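Local coordinates for protein titin (Homo sapiens, PDB 2J8H) that forms part of the giant elastic filament of muscle, here as a rigid tandem of two immunoglobulin domains from the A-band, at residues I66-Q78 and S87-P99. Numbering follows the deposited sequence.
Sequences IASVTDDDATVYQ and SVSGTASLEVEVP
Tyr-77 and Leu-94 meet across the F-G hairpin of an I-set immunoglobulin domain, where the tyrosine forms the tyrosine corner characteristic of this fold. With CG anti to its carbonyl carbon (chi1 -67°), the ring points back toward the turn that precedes its strand; CE1 lies 3.7 Å from Leu-94 CB, and the hydroxyl donates to Asp-73 O at 2.7 Å, the acceptor lying at the ring edge. A phenylalanine here would keep the apolar ring but would probably leave the Asp-73 carbonyl without this donor and the turn less firmly tied to the strand. Asp-73 suits that turn: its OD2 accepts from Thr-70 N at 2.9 Å and pairs with Lys-51. Branched aliphatics pack on the interior side of the hairpin. Leu-94 CD2 meets Ile-66 CD1 tip to tip at 4.1 Å, whereas Val-96, whose CG1 is anti to the backbone N (chi1 176°), spreads both methyls against Val-69 CG2 and sets CG2 3.8 Å from the small Ala-74 CB. Tyr-77 and Ala-92 exchange two backbone hydrogen bonds, and small Ala-92 shares the tyrosine's face of the sheet. On the other face, Gln-78 OE1 accepts from Gly-42 N, while a water lies 2.8 Å from Gln-78 NE2 and 2.9 Å from Thr-91 OG1.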
ATOM      1  N   ILE A  66      -6.404  14.224  -2.212  1.00 45.80           N
ATOM      2  CA  ILE A  66      -6.124  13.706  -3.547  1.00 45.70           C
ATOM      3  C   ILE A  66      -5.552  12.338  -3.348  1.00 45.88           C
ATOM      4  O   ILE A  66      -4.480  12.207  -2.786  1.00 45.23           O
ATOM      5  CB  ILE A  66      -5.088  14.565  -4.295  1.00 45.86           C
ATOM      6  CG1 ILE A  66      -5.506  16.036  -4.253  1.00 45.58           C
ATOM      7  CG2 ILE A  66      -4.903  14.087  -5.725  1.00 44.99           C
ATOM      8  CD1 ILE A  66      -4.436  16.990  -4.730  1.00 47.59           C
ATOM      9  N   ALA A  67      -6.261  11.326  -3.833  1.00 45.94           N
ATOM     10  CA  ALA A  67      -5.882   9.962  -3.590  1.00 46.62           C
ATOM     11  C   ALA A  67      -4.768   9.536  -4.500  1.00 47.56           C
ATOM     12  O   ALA A  67      -4.714   9.928  -5.682  1.00 47.55           O
ATOM     13  CB  ALA A  67      -7.075   9.032  -3.777  1.00 46.38           C
ATOM     14  N   SER A  68      -3.887   8.696  -3.952  1.00 48.22           N
ATOM     15  CA  SER A  68      -2.986   7.928  -4.769  1.00 48.93           C
ATOM     16  C   SER A  68      -2.301   8.792  -5.807  1.00 47.87           C
ATOM     17  O   SER A  68      -2.535   8.659  -7.020  1.00 47.12           O
ATOM     18  CB  SER A  68      -3.756   6.785  -5.434  1.00 50.23           C
ATOM     19  OG  SER A  68      -4.195   5.860  -4.445  1.00 53.36           O
ATOM     20  N   VAL A  69      -1.466   9.701  -5.317  1.00 47.03           N
ATOM     21  CA  VAL A  69      -0.905  10.715  -6.180  1.00 46.57           C
ATOM     22  C   VAL A  69       0.070  10.150  -7.198  1.00 46.97           C
ATOM     23  O   VAL A  69       0.829   9.229  -6.905  1.00 47.09           O
ATOM     24  CB  VAL A  69      -0.291  11.894  -5.386  1.00 46.73           C
ATOM     25  CG1 VAL A  69      -1.378  12.603  -4.649  1.00 45.45           C
ATOM     26  CG2 VAL A  69       0.817  11.438  -4.437  1.00 47.07           C
ATOM     27  N   THR A  70      -0.018  10.676  -8.416  1.00 47.22           N
ATOM     28  CA  THR A  70       0.909  10.382  -9.483  1.00 47.06           C
ATOM     29  C   THR A  70       1.521  11.702  -9.940  1.00 47.23           C
ATOM     30  O   THR A  70       1.111  12.777  -9.479  1.00 45.93           O
ATOM     31  CB  THR A  70       0.179   9.768 -10.653  1.00 47.05           C
ATOM     32  OG1 THR A  70      -0.672  10.753 -11.228  1.00 48.93           O
ATOM     33  CG2 THR A  70      -0.668   8.584 -10.179  1.00 47.71           C
ATOM     34  N   ASP A  71       2.487  11.627 -10.849  1.00 47.65           N
ATOM     35  CA  ASP A  71       3.117  12.838 -11.351  1.00 47.94           C
ATOM     36  C   ASP A  71       2.075  13.766 -12.003  1.00 47.99           C
ATOM     37  O   ASP A  71       2.262  14.988 -12.038  1.00 48.07           O
ATOM     38  CB  ASP A  71       4.279  12.505 -12.297  1.00 48.27           C
ATOM     39  CG  ASP A  71       5.030  13.753 -12.748  1.00 48.92           C
ATOM     40  OD1 ASP A  71       5.499  14.538 -11.876  1.00 47.77           O
ATOM     41  OD2 ASP A  71       5.130  13.952 -13.982  1.00 52.82           O
ATOM     42  N   ASP A  72       0.958  13.204 -12.473  1.00 48.40           N
ATOM     43  CA  ASP A  72      -0.112  14.025 -13.043  1.00 47.87           C
ATOM     44  C   ASP A  72      -0.735  14.972 -12.013  1.00 47.21           C
ATOM     45  O   ASP A  72      -1.288  16.004 -12.359  1.00 47.11           O
ATOM     46  CB  ASP A  72      -1.207  13.157 -13.680  1.00 48.96           C
ATOM     47  CG  ASP A  72      -2.334  14.002 -14.304  1.00 50.93           C
ATOM     48  OD1 ASP A  72      -2.122  14.578 -15.401  1.00 57.21           O
ATOM     49  OD2 ASP A  72      -3.420  14.126 -13.684  1.00 56.72           O
ATOM     50  N   ASP A  73      -0.640  14.619 -10.735  1.00 46.46           N
ATOM     51  CA  ASP A  73      -1.162  15.450  -9.685  1.00 45.86           C
ATOM     52  C   ASP A  73      -0.169  16.492  -9.204  1.00 45.01           C
ATOM     53  O   ASP A  73      -0.524  17.326  -8.405  1.00 45.21           O
ATOM     54  CB  ASP A  73      -1.593  14.568  -8.520  1.00 45.80           C
ATOM     55  CG  ASP A  73      -2.618  13.555  -8.939  1.00 46.19           C
ATOM     56  OD1 ASP A  73      -3.645  13.983  -9.530  1.00 46.03           O
ATOM     57  OD2 ASP A  73      -2.382  12.353  -8.709  1.00 45.22           O
ATOM     58  N   ALA A  74       1.064  16.427  -9.680  1.00 44.57           N
ATOM     59  CA  ALA A  74       2.126  17.295  -9.207  1.00 44.70           C
ATOM     60  C   ALA A  74       2.016  18.617  -9.930  1.00 44.48           C
ATOM     61  O   ALA A  74       2.580  18.807 -11.001  1.00 43.74           O
ATOM     62  CB  ALA A  74       3.490  16.660  -9.455  1.00 43.24           C
ATOM     63  N   THR A  75       1.261  19.532  -9.357  1.00 45.25           N
ATOM     64  CA  THR A  75       1.063  20.828  -9.995  1.00 46.01           C
ATOM     65  C   THR A  75       0.613  21.813  -8.931  1.00 46.46           C
ATOM     66  O   THR A  75       0.710  21.525  -7.735  1.00 46.72           O
ATOM     67  CB  THR A  75       0.045  20.731 -11.179  1.00 45.97           C
ATOM     68  OG1 THR A  75       0.021  21.977 -11.885  1.00 47.96           O
ATOM     69  CG2 THR A  75      -1.361  20.379 -10.687  1.00 44.52           C
ATOM     70  N   VAL A  76       0.129  22.968  -9.352  1.00 47.96           N
ATOM     71  CA  VAL A  76      -0.338  23.991  -8.428  1.00 47.85           C
ATOM     72  C   VAL A  76      -1.847  23.895  -8.236  1.00 48.29           C
ATOM     73  O   VAL A  76      -2.592  23.612  -9.173  1.00 48.09           O
ATOM     74  CB  VAL A  76       0.052  25.410  -8.907  1.00 49.03           C
ATOM     75  CG1 VAL A  76      -0.729  25.787 -10.156  1.00 50.70           C
ATOM     76  CG2 VAL A  76      -0.204  26.425  -7.812  1.00 49.28           C
ATOM     77  N   TYR A  77      -2.264  24.087  -6.986  1.00 47.87           N
ATOM     78  CA  TYR A  77      -3.646  24.029  -6.575  1.00 47.55           C
ATOM     79  C   TYR A  77      -3.980  25.358  -5.950  1.00 47.88           C
ATOM     80  O   TYR A  77      -3.093  26.042  -5.436  1.00 48.26           O
ATOM     81  CB  TYR A  77      -3.860  22.911  -5.553  1.00 47.60           C
ATOM     82  CG  TYR A  77      -3.646  21.548  -6.165  1.00 47.38           C
ATOM     83  CD1 TYR A  77      -2.357  21.023  -6.328  1.00 48.37           C
ATOM     84  CD2 TYR A  77      -4.717  20.812  -6.625  1.00 47.14           C
ATOM     85  CE1 TYR A  77      -2.165  19.784  -6.922  1.00 45.34           C
ATOM     86  CE2 TYR A  77      -4.533  19.593  -7.242  1.00 46.40           C
ATOM     87  CZ  TYR A  77      -3.253  19.076  -7.379  1.00 45.93           C
ATOM     88  OH  TYR A  77      -3.108  17.839  -7.985  1.00 45.42           O
ATOM     89  N   GLN A  78      -5.253  25.729  -6.047  1.00 47.88           N
ATOM     90  CA  GLN A  78      -5.783  26.930  -5.422  1.00 47.80           C
ATOM     91  C   GLN A  78      -6.981  26.560  -4.565  1.00 47.03           C
ATOM     92  O   GLN A  78      -7.696  25.629  -4.859  1.00 46.64           O
ATOM     93  CB  GLN A  78      -6.232  27.948  -6.468  1.00 48.54           C
ATOM     94  CG  GLN A  78      -5.151  28.504  -7.363  1.00 50.24           C
ATOM     95  CD  GLN A  78      -4.865  27.648  -8.588  1.00 51.93           C
ATOM     96  OE1 GLN A  78      -5.749  26.983  -9.118  1.00 53.93           O
ATOM     97  NE2 GLN A  78      -3.622  27.701  -9.067  1.00 51.71           N
ATOM     98  N   SER A  87     -13.768  37.828  -1.842  1.00 42.35           N
ATOM     99  CA  SER A  87     -13.245  36.527  -2.232  1.00 42.21           C
ATOM    100  C   SER A  87     -11.731  36.599  -2.291  1.00 42.02           C
ATOM    101  O   SER A  87     -11.168  37.588  -2.758  1.00 41.67           O
ATOM    102  CB  SER A  87     -13.791  36.134  -3.608  1.00 42.13           C
ATOM    103  OG  SER A  87     -13.432  34.805  -3.978  1.00 41.40           O
ATOM    104  N   VAL A  88     -11.073  35.544  -1.842  1.00 42.80           N
ATOM    105  CA  VAL A  88      -9.604  35.467  -1.850  1.00 43.06           C
ATOM    106  C   VAL A  88      -9.185  34.025  -2.059  1.00 43.74           C
ATOM    107  O   VAL A  88      -9.906  33.112  -1.677  1.00 43.38           O
ATOM    108  CB  VAL A  88      -9.007  36.041  -0.539  1.00 43.82           C
ATOM    109  CG1 VAL A  88      -9.409  35.209   0.679  1.00 43.34           C
ATOM    110  CG2 VAL A  88      -7.489  36.205  -0.642  1.00 43.86           C
ATOM    111  N   SER A  89      -8.046  33.821  -2.701  1.00 44.31           N
ATOM    112  CA  SER A  89      -7.512  32.481  -2.839  1.00 44.83           C
ATOM    113  C   SER A  89      -6.136  32.319  -2.216  1.00 44.53           C
ATOM    114  O   SER A  89      -5.417  33.270  -1.931  1.00 42.72           O
ATOM    115  CB  SER A  89      -7.428  32.049  -4.304  1.00 45.38           C
ATOM    116  OG  SER A  89      -6.541  32.885  -4.989  1.00 48.34           O
ATOM    117  N   GLY A  90      -5.785  31.065  -2.037  1.00 44.09           N
ATOM    118  CA  GLY A  90      -4.453  30.694  -1.619  1.00 45.44           C
ATOM    119  C   GLY A  90      -4.028  29.610  -2.567  1.00 46.29           C
ATOM    120  O   GLY A  90      -4.853  28.998  -3.243  1.00 45.58           O
ATOM    121  N   THR A  91      -2.728  29.390  -2.620  1.00 47.73           N
ATOM    122  CA  THR A  91      -2.161  28.467  -3.579  1.00 48.98           C
ATOM    123  C   THR A  91      -1.062  27.624  -2.896  1.00 48.70           C
ATOM    124  O   THR A  91      -0.352  28.104  -2.000  1.00 48.64           O
ATOM    125  CB  THR A  91      -1.613  29.261  -4.793  1.00 49.18           C
ATOM    126  OG1 THR A  91      -1.011  28.355  -5.731  1.00 54.43           O
ATOM    127  CG2 THR A  91      -0.580  30.232  -4.352  1.00 51.27           C
ATOM    128  N   ALA A  92      -0.949  26.369  -3.323  1.00 48.53           N
ATOM    129  CA  ALA A  92       0.119  25.467  -2.884  1.00 48.76           C
ATOM    130  C   ALA A  92       0.520  24.610  -4.075  1.00 48.59           C
ATOM    131  O   ALA A  92      -0.314  24.299  -4.931  1.00 49.13           O
ATOM    132  CB  ALA A  92      -0.370  24.565  -1.744  1.00 48.94           C
ATOM    133  N   SER A  93       1.777  24.209  -4.119  1.00 48.80           N
ATOM    134  CA  SER A  93       2.219  23.238  -5.098  1.00 48.70           C
ATOM    135  C   SER A  93       2.296  21.868  -4.434  1.00 48.66           C
ATOM    136  O   SER A  93       2.694  21.740  -3.269  1.00 48.95           O
ATOM    137  CB  SER A  93       3.579  23.633  -5.605  1.00 49.29           C
ATOM    138  OG  SER A  93       4.507  23.471  -4.553  1.00 52.05           O
ATOM    139  N   LEU A  94       1.907  20.850  -5.184  1.00 48.23           N
ATOM    140  CA  LEU A  94       2.153  19.481  -4.830  1.00 48.05           C
ATOM    141  C   LEU A  94       3.294  18.958  -5.720  1.00 47.83           C
ATOM    142  O   LEU A  94       3.223  19.044  -6.939  1.00 47.40           O
ATOM    143  CB  LEU A  94       0.891  18.678  -5.073  1.00 47.90           C
ATOM    144  CG  LEU A  94       0.983  17.168  -4.842  1.00 48.88           C
ATOM    145  CD1 LEU A  94       1.602  16.802  -3.475  1.00 49.77           C
ATOM    146  CD2 LEU A  94      -0.400  16.568  -5.006  1.00 47.98           C
ATOM    147  N   GLU A  95       4.361  18.460  -5.114  1.00 47.69           N
ATOM    148  CA  GLU A  95       5.377  17.769  -5.850  1.00 48.24           C
ATOM    149  C   GLU A  95       5.279  16.325  -5.412  1.00 47.64           C
ATOM    150  O   GLU A  95       5.023  16.039  -4.250  1.00 46.81           O
ATOM    151  CB  GLU A  95       6.749  18.377  -5.573  1.00 48.61           C
ATOM    152  CG  GLU A  95       7.012  19.593  -6.475  1.00 51.38           C
ATOM    153  CD  GLU A  95       7.706  20.751  -5.775  1.00 52.69           C
ATOM    154  OE1 GLU A  95       8.864  20.564  -5.304  1.00 57.71           O
ATOM    155  OE2 GLU A  95       7.098  21.865  -5.741  1.00 60.72           O
ATOM    156  N   VAL A  96       5.436  15.413  -6.357  1.00 47.73           N
ATOM    157  CA  VAL A  96       5.237  14.001  -6.082  1.00 47.38           C
ATOM    158  C   VAL A  96       6.568  13.326  -6.248  1.00 47.21           C
ATOM    159  O   VAL A  96       7.200  13.413  -7.306  1.00 46.17           O
ATOM    160  CB  VAL A  96       4.168  13.358  -6.995  1.00 47.48           C
ATOM    161  CG1 VAL A  96       4.070  11.850  -6.725  1.00 45.95           C
ATOM    162  CG2 VAL A  96       2.802  14.052  -6.801  1.00 48.08           C
ATOM    163  N   GLU A  97       6.997  12.664  -5.181  1.00 47.36           N
ATOM    164  CA  GLU A  97       8.299  12.041  -5.132  1.00 47.78           C
ATOM    165  C   GLU A  97       8.143  10.636  -5.684  1.00 47.19           C
ATOM    166  O   GLU A  97       7.297   9.868  -5.222  1.00 45.44           O
ATOM    167  CB  GLU A  97       8.830  11.961  -3.695  1.00 48.31           C
ATOM    168  CG  GLU A  97       8.613  13.226  -2.841  1.00 49.42           C
ATOM    169  CD  GLU A  97       8.947  12.999  -1.369  1.00 50.35           C
ATOM    170  OE1 GLU A  97       8.742  11.862  -0.856  1.00 53.79           O
ATOM    171  OE2 GLU A  97       9.439  13.953  -0.733  1.00 53.27           O
ATOM    172  N   VAL A  98       8.931  10.318  -6.701  1.00 47.05           N
ATOM    173  CA  VAL A  98       8.904   8.982  -7.289  1.00 47.31           C
ATOM    174  C   VAL A  98      10.338   8.488  -7.278  1.00 47.63           C
ATOM    175  O   VAL A  98      11.209   9.083  -7.937  1.00 47.52           O
ATOM    176  CB  VAL A  98       8.365   9.005  -8.736  1.00 47.74           C
ATOM    177  CG1 VAL A  98       8.253   7.587  -9.282  1.00 48.37           C
ATOM    178  CG2 VAL A  98       7.017   9.753  -8.814  1.00 48.45           C
ATOM    179  N   PRO A  99      10.621   7.446  -6.495  1.00 47.80           N
ATOM    180  CA  PRO A  99      11.971   6.880  -6.471  1.00 47.75           C
ATOM    181  C   PRO A  99      12.432   6.444  -7.851  1.00 47.03           C
ATOM    182  O   PRO A  99      11.608   5.974  -8.648  1.00 47.87           O
ATOM    183  CB  PRO A  99      11.808   5.657  -5.562  1.00 48.08           C
ATOM    184  CG  PRO A  99      10.699   6.010  -4.696  1.00 47.94           C
ATOM    185  CD  PRO A  99       9.733   6.733  -5.561  1.00 48.05           C
TER
HETATM  186  O   HOH W   1       6.303  15.140  -9.239  1.00 51.31           O
HETATM  187  O   HOH W   2      -1.855  29.693  -8.132  1.00 55.88           O